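Local coordinates for repressor protein C2 (PDB 2R1J), which maintains the lysogenic state of phage P22 by binding the OR and OL operators and blocking transcription of the genes for lytic development, at residues I35-W38 with E39-E42. Numbering follows the deposited sequence.
Sequences ISQW and ERSE. With nucleotides of chain B; nucleotides of chain A.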
loop_
_atom_site.group_PDB
_atom_site.type_symbol
_atom_site.label_atom_id
_atom_site.label_comp_id
_atom_site.label_asym_id
_atom_site.label_seq_id
_atom_site.Cartn_x
_atom_site.Cartn_y
_atom_site.Cartn_z
ATOM N N ILE C 35 8.490 -7.986 9.572
ATOM C CA ILE C 35 8.638 -8.862 8.407
ATOM C C ILE C 35 8.052 -10.237 8.748
ATOM O O ILE C 35 7.328 -10.837 7.934
ATOM C CB ILE C 35 10.131 -9.028 8.001
ATOM C CG1 ILE C 35 10.732 -7.673 7.631
ATOM C CG2 ILE C 35 10.228 -9.997 6.800
ATOM C CD1 ILE C 35 10.022 -6.944 6.516
ATOM N N SER C 36 8.365 -10.733 9.939
ATOM C CA SER C 36 7.860 -12.026 10.404
ATOM C C SER C 36 6.344 -12.052 10.441
ATOM O O SER C 36 5.708 -13.028 10.044
ATOM C CB SER C 36 8.431 -12.351 11.788
ATOM O OG SER C 36 7.788 -13.478 12.347
ATOM N N GLN C 37 5.750 -10.941 10.875
ATOM C CA GLN C 37 4.301 -10.867 10.944
ATOM C C GLN C 37 3.675 -10.880 9.545
ATOM O O GLN C 37 2.663 -11.531 9.343
ATOM C CB GLN C 37 3.895 -9.619 11.739
ATOM C CG GLN C 37 4.314 -9.647 13.176
ATOM C CD GLN C 37 4.230 -8.270 13.837
ATOM O OE1 GLN C 37 4.327 -7.238 13.162
ATOM N NE2 GLN C 37 4.076 -8.255 15.157
ATOM N N TRP C 38 4.262 -10.168 8.587
ATOM C CA TRP C 38 3.733 -10.161 7.234
ATOM C C TRP C 38 3.861 -11.549 6.606
ATOM O O TRP C 38 2.934 -12.024 5.942
ATOM C CB TRP C 38 4.475 -9.180 6.331
ATOM C CG TRP C 38 4.386 -7.764 6.805
ATOM C CD1 TRP C 38 3.467 -7.245 7.688
ATOM C CD2 TRP C 38 5.253 -6.700 6.445
ATOM N NE1 TRP C 38 3.731 -5.905 7.907
ATOM C CE2 TRP C 38 4.821 -5.543 7.154
ATOM C CE3 TRP C 38 6.355 -6.603 5.594
ATOM C CZ2 TRP C 38 5.466 -4.307 7.038
ATOM C CZ3 TRP C 38 7.007 -5.375 5.475
ATOM C CH2 TRP C 38 6.561 -4.236 6.193
ATOM N N GLU C 39 5.001 -12.200 6.827
ATOM C CA GLU C 39 5.207 -13.517 6.196
ATOM C C GLU C 39 4.254 -14.581 6.704
ATOM O O GLU C 39 3.846 -15.458 5.937
ATOM C CB GLU C 39 6.665 -13.993 6.365
ATOM C CG GLU C 39 7.638 -13.025 5.752
ATOM C CD GLU C 39 9.059 -13.559 5.612
ATOM O OE1 GLU C 39 9.439 -14.455 6.378
ATOM O OE2 GLU C 39 9.776 -13.031 4.747
ATOM N N ARG C 40 3.900 -14.502 7.980
ATOM C CA ARG C 40 2.998 -15.464 8.596
ATOM C C ARG C 40 1.534 -15.022 8.503
ATOM O O ARG C 40 0.634 -15.666 9.050
ATOM C CB ARG C 40 3.389 -15.688 10.050
ATOM C CG ARG C 40 4.715 -16.439 10.227
ATOM C CD ARG C 40 5.083 -16.598 11.672
ATOM N NE ARG C 40 5.438 -15.311 12.248
ATOM C CZ ARG C 40 4.606 -14.557 12.960
ATOM N NH1 ARG C 40 3.371 -14.980 13.202
ATOM N NH2 ARG C 40 5.002 -13.368 13.388
ATOM N N SER C 41 1.312 -13.926 7.802
ATOM C CA SER C 41 -0.043 -13.400 7.626
ATOM C C SER C 41 -0.710 -12.959 8.946
ATOM O O SER C 41 -1.950 -12.944 9.055
ATOM C CB SER C 41 -0.906 -14.436 6.899
ATOM O OG SER C 41 -0.489 -14.553 5.545
ATOM N N GLU C 42 0.107 -12.591 9.928
ATOM C CA GLU C 42 -0.375 -12.099 11.239
ATOM C C GLU C 42 -0.934 -10.669 11.018
ATOM O O GLU C 42 -1.854 -10.225 11.718
ATOM C CB GLU C 42 0.778 -12.068 12.251
ATOM C CG GLU C 42 0.377 -11.676 13.686
ATOM C CD GLU C 42 1.546 -11.692 14.684
ATOM O OE1 GLU C 42 1.528 -10.854 15.609
ATOM O OE2 GLU C 42 2.475 -12.545 14.575
ATOM P P DT B 4 9.088 -16.993 11.470
ATOM O OP1 DT B 4 8.427 -18.037 10.655
ATOM O OP2 DT B 4 9.050 -15.581 10.982
ATOM O "O5'" DT B 4 8.475 -17.100 12.931
ATOM C "C5'" DT B 4 8.612 -18.323 13.657
ATOM C "C4'" DT B 4 8.075 -18.193 15.062
ATOM O "O4'" DT B 4 8.923 -17.340 15.856
ATOM C "C3'" DT B 4 6.655 -17.647 15.209
ATOM O "O3'" DT B 4 6.008 -18.456 16.189
ATOM C "C2'" DT B 4 6.871 -16.232 15.730
ATOM C "C1'" DT B 4 8.126 -16.392 16.565
ATOM N N1 DT B 4 8.960 -15.193 16.752
ATOM C C2 DT B 4 9.340 -14.846 18.040
ATOM O O2 DT B 4 8.910 -15.391 19.041
ATOM N N3 DT B 4 10.244 -13.822 18.113
ATOM C C4 DT B 4 10.776 -13.108 17.060
ATOM O O4 DT B 4 11.619 -12.254 17.274
ATOM C C5 DT B 4 10.278 -13.463 15.751
ATOM C C7 DT B 4 10.756 -12.694 14.564
ATOM C C6 DT B 4 9.399 -14.476 15.659
ATOM P P DC A 13 2.654 -2.406 9.217
ATOM O OP1 DC A 13 2.974 -1.920 7.875
ATOM O OP2 DC A 13 2.968 -3.797 9.613
ATOM O "O5'" DC A 13 3.483 -1.469 10.182
ATOM C "C5'" DC A 13 4.512 -1.985 11.009
ATOM C "C4'" DC A 13 4.535 -1.219 12.309
ATOM O "O4'" DC A 13 3.346 -1.601 13.060
ATOM C "C3'" DC A 13 5.714 -1.639 13.187
ATOM O "O3'" DC A 13 6.813 -0.764 13.096
ATOM C "C2'" DC A 13 5.159 -1.676 14.600
ATOM C "C1'" DC A 13 3.642 -1.638 14.456
ATOM N N1 DC A 13 3.052 -2.867 15.029
ATOM C C2 DC A 13 2.780 -2.893 16.401
ATOM O O2 DC A 13 3.130 -1.936 17.075
ATOM N N3 DC A 13 2.178 -3.969 16.948
ATOM C C4 DC A 13 1.877 -5.026 16.192
ATOM N N4 DC A 13 1.242 -6.060 16.773
ATOM C C5 DC A 13 2.197 -5.062 14.799
ATOM C C6 DC A 13 2.765 -3.962 14.259
ATOM P P DT A 14 8.295 -1.345 13.351
ATOM O OP1 DT A 14 9.204 -0.403 12.669
ATOM O OP2 DT A 14 8.301 -2.779 13.004
ATOM O "O5'" DT A 14 8.491 -1.164 14.914
ATOM C "C5'" DT A 14 8.226 0.109 15.502
ATOM C "C4'" DT A 14 8.418 0.030 16.995
ATOM O "O4'" DT A 14 7.320 -0.720 17.564
ATOM C "C3'" DT A 14 9.693 -0.738 17.328
ATOM O "O3'" DT A 14 10.552 -0.077 18.236
ATOM C "C2'" DT A 14 9.220 -2.043 17.922
ATOM C "C1'" DT A 14 7.803 -1.778 18.386
ATOM N N1 DT A 14 6.970 -2.965 18.126
ATOM C C2 DT A 14 6.271 -3.559 19.151
ATOM O O2 DT A 14 6.315 -3.169 20.309
ATOM N N3 DT A 14 5.528 -4.644 18.781
ATOM C C4 DT A 14 5.447 -5.201 17.531
ATOM O O4 DT A 14 4.739 -6.181 17.353
ATOM C C5 DT A 14 6.234 -4.547 16.502
ATOM C C7 DT A 14 6.256 -5.114 15.115
ATOM C C6 DT A 14 6.925 -3.467 16.843
HETATM O O HOH W 1 3.748 -10.449 17.529
#
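Arg40 reaches back over the last turn of helix 32-39 to Ser36, and its NE and NH2 both donate to the one hydroxyl, at 3.0 Å each from Ser36 OG, which lies in the guanidinium plane. A bend at chi3 (-69°) brings the group back to the serine. Ser36 OG in turn gives its hydrogen to OP2 of DT4 of chain B at 2.8 Å, consistent with Arg40 being a second-shell residue that positions the phosphate-binding hydroxyl. At the far end of the guanidinium, NH1 and NH2 both grip Glu42 OE2, NH2 at 2.9 Å in a salt bridge; OE2 takes NH1 on its anti lone pair, while NH2 approaches from the anti side, tilted out of the carboxylate plane. Glu42 runs extended across Gln37, its CG trans to the main-chain nitrogen (chi1 -176°), and Gln37 CG packs 3.7 Å from Glu42 OE2, with amide and carboxylate planes 64° apart. One water bridges Gln37 NE2 and Glu42 OE1, while the same NE2 donates to O4 of DT14 of chain A at 3.1 Å, a base contact consistent with direct readout. Trp38 donates from NE1 to OP2 of DC13 of chain A at 2.8 Å, the phosphate lying at the indole edge. Ser41, with positive phi, ends the helix in a Schellman motif, its N bonded to Trp38 O and Glu42 N to Gln37 O at 2.8 Å. Residues 35-42 form the end of the recognition helix of the helix-turn-helix in the repressor's N-terminal DNA-binding part: Ile35 packs on helix 21-28, Trp38 against helices 6-17, 21-28 and 47-56, and Glu39 forms salt bridges with Arg11 and Arg14 of helix 6-17.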